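Endoglucanase (Mytilus edulis, PDB 1WC2) hydrolyses internal beta-1,4-glucosidic linkages of cellulose and related beta-glucans, acts on soluble carboxymethylcellulose, and also shows expansin activity. Local coordinates at residues L102-I106 with Y107-D111; L133-G136 with R137-T141. All blocks are in the same frame, centred on the assembly; numbering follows the deposited sequence. Where two conformers were deposited one is given.

Overall arrangement
Contact 1 (102-111) and contact 2 (133-141) are two turn regions of one double-psi beta-barrel, 19 Å apart between centres and about 8 Å at their nearest atoms, so they do not touch. Strands 102-103 and 129-134, from which they emerge, both pair with strand 49-53 of the same sheet. Both lie near the two acids of the probable catalytic pair. In contact 1 the side chain of Cys103 comes within about 4 Å of that of Asp132, the likely proton donor; contact 2 begins at the residue after Asp132, and its Glu134 side chain lies about 4 Å from that of Asp24, the likely nucleophile. A PEG molecule, probably from the crystallisation liquor, is hydrogen-bonded to Asp111 OD1 in contact 1.

Contact 1: L102-I106 with Y107-D111; sequences LCPNI and YPNQD
Ile106 and Asn109 close a tight reversal: Asn109 N donates to Ile106 O at 2.8 Å, and the cis peptide between Tyr107 and Pro108 makes this a type VI beta turn. Just before it, Asn105 is the centre of an inverse gamma turn, in which Ile106 N gives a weak bond to Pro104 O. The Asn109 side chain ties the two turns together. With CG held beside its own backbone N (chi1 -43°), the amide reaches back along the chain, and ND2 donates to Pro104 O at 3.1 Å, meeting a lone pair in the carbonyl plane, with Pro104 O itself nearly in the plane of the Asn109 amide. Pro104 O thus takes one fairly straight bond from the side chain besides the weak one from Ile106 N. The same ND2 approaches the proline ring at CD, 3.5 Å away.

This bend follows strand 102-103 of the double-psi beta-barrel, where Cys103 makes a backbone hydrogen bond with Ala52 of strand 49-53. Cys103 SG, swung opposite its backbone N (chi1 176°), meets Asn109 CB at 3.7 Å and forms a disulfide with Cys113, which ties the chain just beyond the turn back to the strand. The more exposed side belongs to Ile106 and Tyr107: Ile106 CG1 lies 3.5 Å from Tyr107 O. Across the cis bond Pro108 CB rests over the centre of the Tyr107 ring, 3.8 Å above its plane. Beyond the turn, Asp111 OD1 forms a salt bridge with Lys124 NZ.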
# COMPACT_ATOMS: atom_id res chain seq x y z
N LEU A 102 -5.08 -5.06 -5.32
CA LEU A 102 -5.60 -3.85 -5.95
C LEU A 102 -6.61 -3.16 -5.03
O LEU A 102 -7.46 -3.83 -4.44
CB LEU A 102 -6.31 -4.26 -7.25
CG LEU A 102 -7.25 -3.24 -7.89
CD1 LEU A 102 -6.50 -2.01 -8.38
CD2 LEU A 102 -8.04 -3.86 -9.02
N CYS A 103 -6.52 -1.83 -4.92
CA CYS A 103 -7.59 -0.98 -4.37
C CYS A 103 -8.32 -0.36 -5.56
O CYS A 103 -7.83 0.60 -6.17
CB CYS A 103 -7.02 0.12 -3.47
SG CYS A 103 -8.24 1.32 -2.83
N PRO A 104 -9.48 -0.93 -5.94
CA PRO A 104 -10.13 -0.50 -7.19
C PRO A 104 -10.79 0.86 -7.08
O PRO A 104 -11.24 1.23 -6.01
CB PRO A 104 -11.15 -1.62 -7.47
CG PRO A 104 -11.43 -2.24 -6.16
CD PRO A 104 -10.21 -2.03 -5.29
N ASN A 105 -10.82 1.58 -8.20
CA ASN A 105 -11.49 2.88 -8.29
C ASN A 105 -13.01 2.69 -8.50
O ASN A 105 -13.58 2.91 -9.58
CB ASN A 105 -10.88 3.70 -9.43
CG ASN A 105 -11.50 5.06 -9.53
OD1 ASN A 105 -12.18 5.49 -8.60
ND2 ASN A 105 -11.27 5.75 -10.63
N ILE A 106 -13.65 2.27 -7.42
CA ILE A 106 -15.08 1.99 -7.35
C ILE A 106 -15.48 2.16 -5.88
O ILE A 106 -14.61 2.10 -5.01
CB ILE A 106 -15.44 0.53 -7.80
CG1 ILE A 106 -14.74 -0.52 -6.92
CG2 ILE A 106 -15.20 0.30 -9.30
CD1 ILE A 106 -15.11 -1.98 -7.25
N TYR A 107 -16.78 2.31 -5.61
CA TYR A 107 -17.28 2.30 -4.24
C TYR A 107 -16.78 0.99 -3.57
O TYR A 107 -16.86 -0.07 -4.21
CB TYR A 107 -18.82 2.38 -4.24
CG TYR A 107 -19.42 2.22 -2.87
CD1 TYR A 107 -19.54 3.30 -2.00
CD2 TYR A 107 -19.84 0.97 -2.41
CE1 TYR A 107 -20.06 3.15 -0.73
CE2 TYR A 107 -20.36 0.81 -1.15
CZ TYR A 107 -20.47 1.90 -0.31
OH TYR A 107 -21.00 1.72 0.95
N PRO A 108 -16.31 1.01 -2.32
CA PRO A 108 -16.30 2.14 -1.39
C PRO A 108 -14.97 2.92 -1.34
O PRO A 108 -14.73 3.61 -0.34
CB PRO A 108 -16.52 1.44 -0.04
CG PRO A 108 -15.76 0.20 -0.18
CD PRO A 108 -15.84 -0.22 -1.64
N ASN A 109 -14.14 2.83 -2.38
CA ASN A 109 -12.80 3.45 -2.39
C ASN A 109 -12.74 4.72 -3.23
O ASN A 109 -11.64 5.20 -3.56
CB ASN A 109 -11.78 2.46 -2.95
CG ASN A 109 -11.98 1.08 -2.42
OD1 ASN A 109 -12.02 0.90 -1.21
ND2 ASN A 109 -12.10 0.10 -3.30
N GLN A 110 -13.90 5.27 -3.58
CA GLN A 110 -14.00 6.37 -4.53
C GLN A 110 -13.31 7.67 -4.10
O GLN A 110 -13.02 8.52 -4.94
CB GLN A 110 -15.48 6.63 -4.87
CG GLN A 110 -16.33 7.29 -3.78
CD GLN A 110 -16.82 6.35 -2.69
OE1 GLN A 110 -16.58 5.15 -2.71
NE2 GLN A 110 -17.53 6.92 -1.72
N ASP A 111 -13.08 7.85 -2.80
CA ASP A 111 -12.42 9.06 -2.32
C ASP A 111 -10.89 8.92 -2.26
O ASP A 111 -10.20 9.93 -2.17
CB ASP A 111 -12.93 9.43 -0.92
CG ASP A 111 -14.47 9.50 -0.82
OD1 ASP A 111 -15.13 9.97 -1.76
OD2 ASP A 111 -15.05 9.09 0.20

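Contact 2: L133-G136 with R137-T141; sequences LENG and RSQVT
Asn135 and Ser138 are the first and last residues of a type I beta turn at the end of strand 129-134 of the double-psi barrel, closed by Ser138 N donating to Asn135 O at 2.9 Å. The firmly held part lies behind this turn, where the Asn135 side chain reaches across to the chain that follows. Its CG stands opposite the backbone N (chi1 -166°), which carries the amide over to Val140 and Thr141. There OD1 accepts two backbone N-H groups, from Val140 N at 2.9 Å and, well above the carbonyl plane, from Thr141 N at 3.0 Å. ND2 donates to Thr141 OG1, which lies almost exactly in the amide plane. Three bonds therefore fix the rotation of this one amide. Exchanging Asn135 for alanine would probably leave Val140 N and Thr141 N without their shared acceptor and let the Thr141 hydroxyl turn.

Next to it the packing is apolar: Val140 CG2 sits 4.1 Å from Leu133 CB, the two side chains crossing at about a right angle, with Phe97 of strand 94-100 touching both. Glu134 ties the turn to the probable catalytic region, as OE2 accepts from Gly136 N and bonds His23 ND1 while OE1 takes the N-H of Asp24, the probable nucleophile. By contrast, Gly136, Arg137 and Ser138 form the exposed, solvent-facing side of the turn. Beneath them lies the buried Gln139 side chain, bent at chi2, with CD 3.3 Å from Glu134 O. Its NE2 bonds Ala45 O and Ser47 O, while OE1 accepts from Arg137 N at 3.0 Å, in the carbonyl plane.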
# COMPACT_ATOMS: atom_id res chain seq x y z
N LEU A 133 -3.45 -0.71 3.73
CA LEU A 133 -2.48 -1.52 4.45
C LEU A 133 -3.17 -2.64 5.23
O LEU A 133 -4.03 -2.37 6.07
CB LEU A 133 -1.67 -0.65 5.43
CG LEU A 133 -1.06 0.65 4.87
CD1 LEU A 133 -0.33 1.42 5.96
CD2 LEU A 133 -0.15 0.35 3.71
N GLU A 134 -2.80 -3.88 4.96
CA GLU A 134 -3.41 -4.98 5.70
C GLU A 134 -3.14 -4.85 7.20
O GLU A 134 -1.99 -4.70 7.63
CB GLU A 134 -2.90 -6.32 5.17
CG GLU A 134 -3.44 -7.54 5.92
CD GLU A 134 -4.98 -7.66 5.92
OE1 GLU A 134 -5.61 -7.48 4.85
OE2 GLU A 134 -5.57 -7.95 6.99
N ASN A 135 -4.21 -4.95 8.00
CA ASN A 135 -4.17 -4.70 9.45
C ASN A 135 -5.04 -5.64 10.28
O ASN A 135 -5.33 -5.37 11.45
CB ASN A 135 -4.54 -3.25 9.77
CG ASN A 135 -4.16 -2.85 11.20
OD1 ASN A 135 -3.02 -3.05 11.62
ND2 ASN A 135 -5.12 -2.31 11.94
N GLY A 136 -5.42 -6.76 9.68
CA GLY A 136 -6.29 -7.70 10.37
C GLY A 136 -5.67 -8.31 11.62
O GLY A 136 -6.39 -8.79 12.50
N ARG A 137 -4.34 -8.29 11.72
CA ARG A 137 -3.62 -8.77 12.90
C ARG A 137 -2.95 -7.63 13.68
O ARG A 137 -2.06 -7.87 14.49
CB ARG A 137 -2.62 -9.86 12.48
CG ARG A 137 -3.34 -11.12 11.99
CD ARG A 137 -2.42 -12.18 11.45
NE ARG A 137 -1.61 -12.80 12.50
CZ ARG A 137 -1.99 -13.81 13.28
NH1 ARG A 137 -3.18 -14.36 13.14
NH2 ARG A 137 -1.15 -14.29 14.19
N SER A 138 -3.41 -6.40 13.41
CA SER A 138 -2.93 -5.19 14.08
C SER A 138 -1.43 -4.94 13.86
O SER A 138 -0.78 -4.25 14.65
CB SER A 138 -3.29 -5.21 15.59
OG SER A 138 -4.69 -5.27 15.78
N GLN A 139 -0.91 -5.44 12.74
CA GLN A 139 0.50 -5.20 12.44
C GLN A 139 0.82 -3.71 12.22
O GLN A 139 1.94 -3.25 12.49
CB GLN A 139 0.98 -6.03 11.25
CG GLN A 139 0.19 -5.89 9.93
CD GLN A 139 -0.89 -6.97 9.78
OE1 GLN A 139 -1.82 -7.05 10.58
NE2 GLN A 139 -0.75 -7.80 8.76
N VAL A 140 -0.16 -2.96 11.73
CA VAL A 140 0.02 -1.52 11.49
C VAL A 140 -0.42 -0.69 12.71
O VAL A 140 0.34 0.12 13.20
CB VAL A 140 -0.65 -1.05 10.18
CG1 VAL A 140 -0.42 0.44 9.94
CG2 VAL A 140 -0.12 -1.87 8.99
N THR A 141 -1.64 -0.90 13.22
CA THR A 141 -2.09 -0.13 14.39
C THR A 141 -1.29 -0.46 15.66
O THR A 141 -1.21 0.38 16.54
CB THR A 141 -3.58 -0.30 14.67
OG1 THR A 141 -3.94 -1.69 14.57
CG2 THR A 141 -4.44 0.45 13.65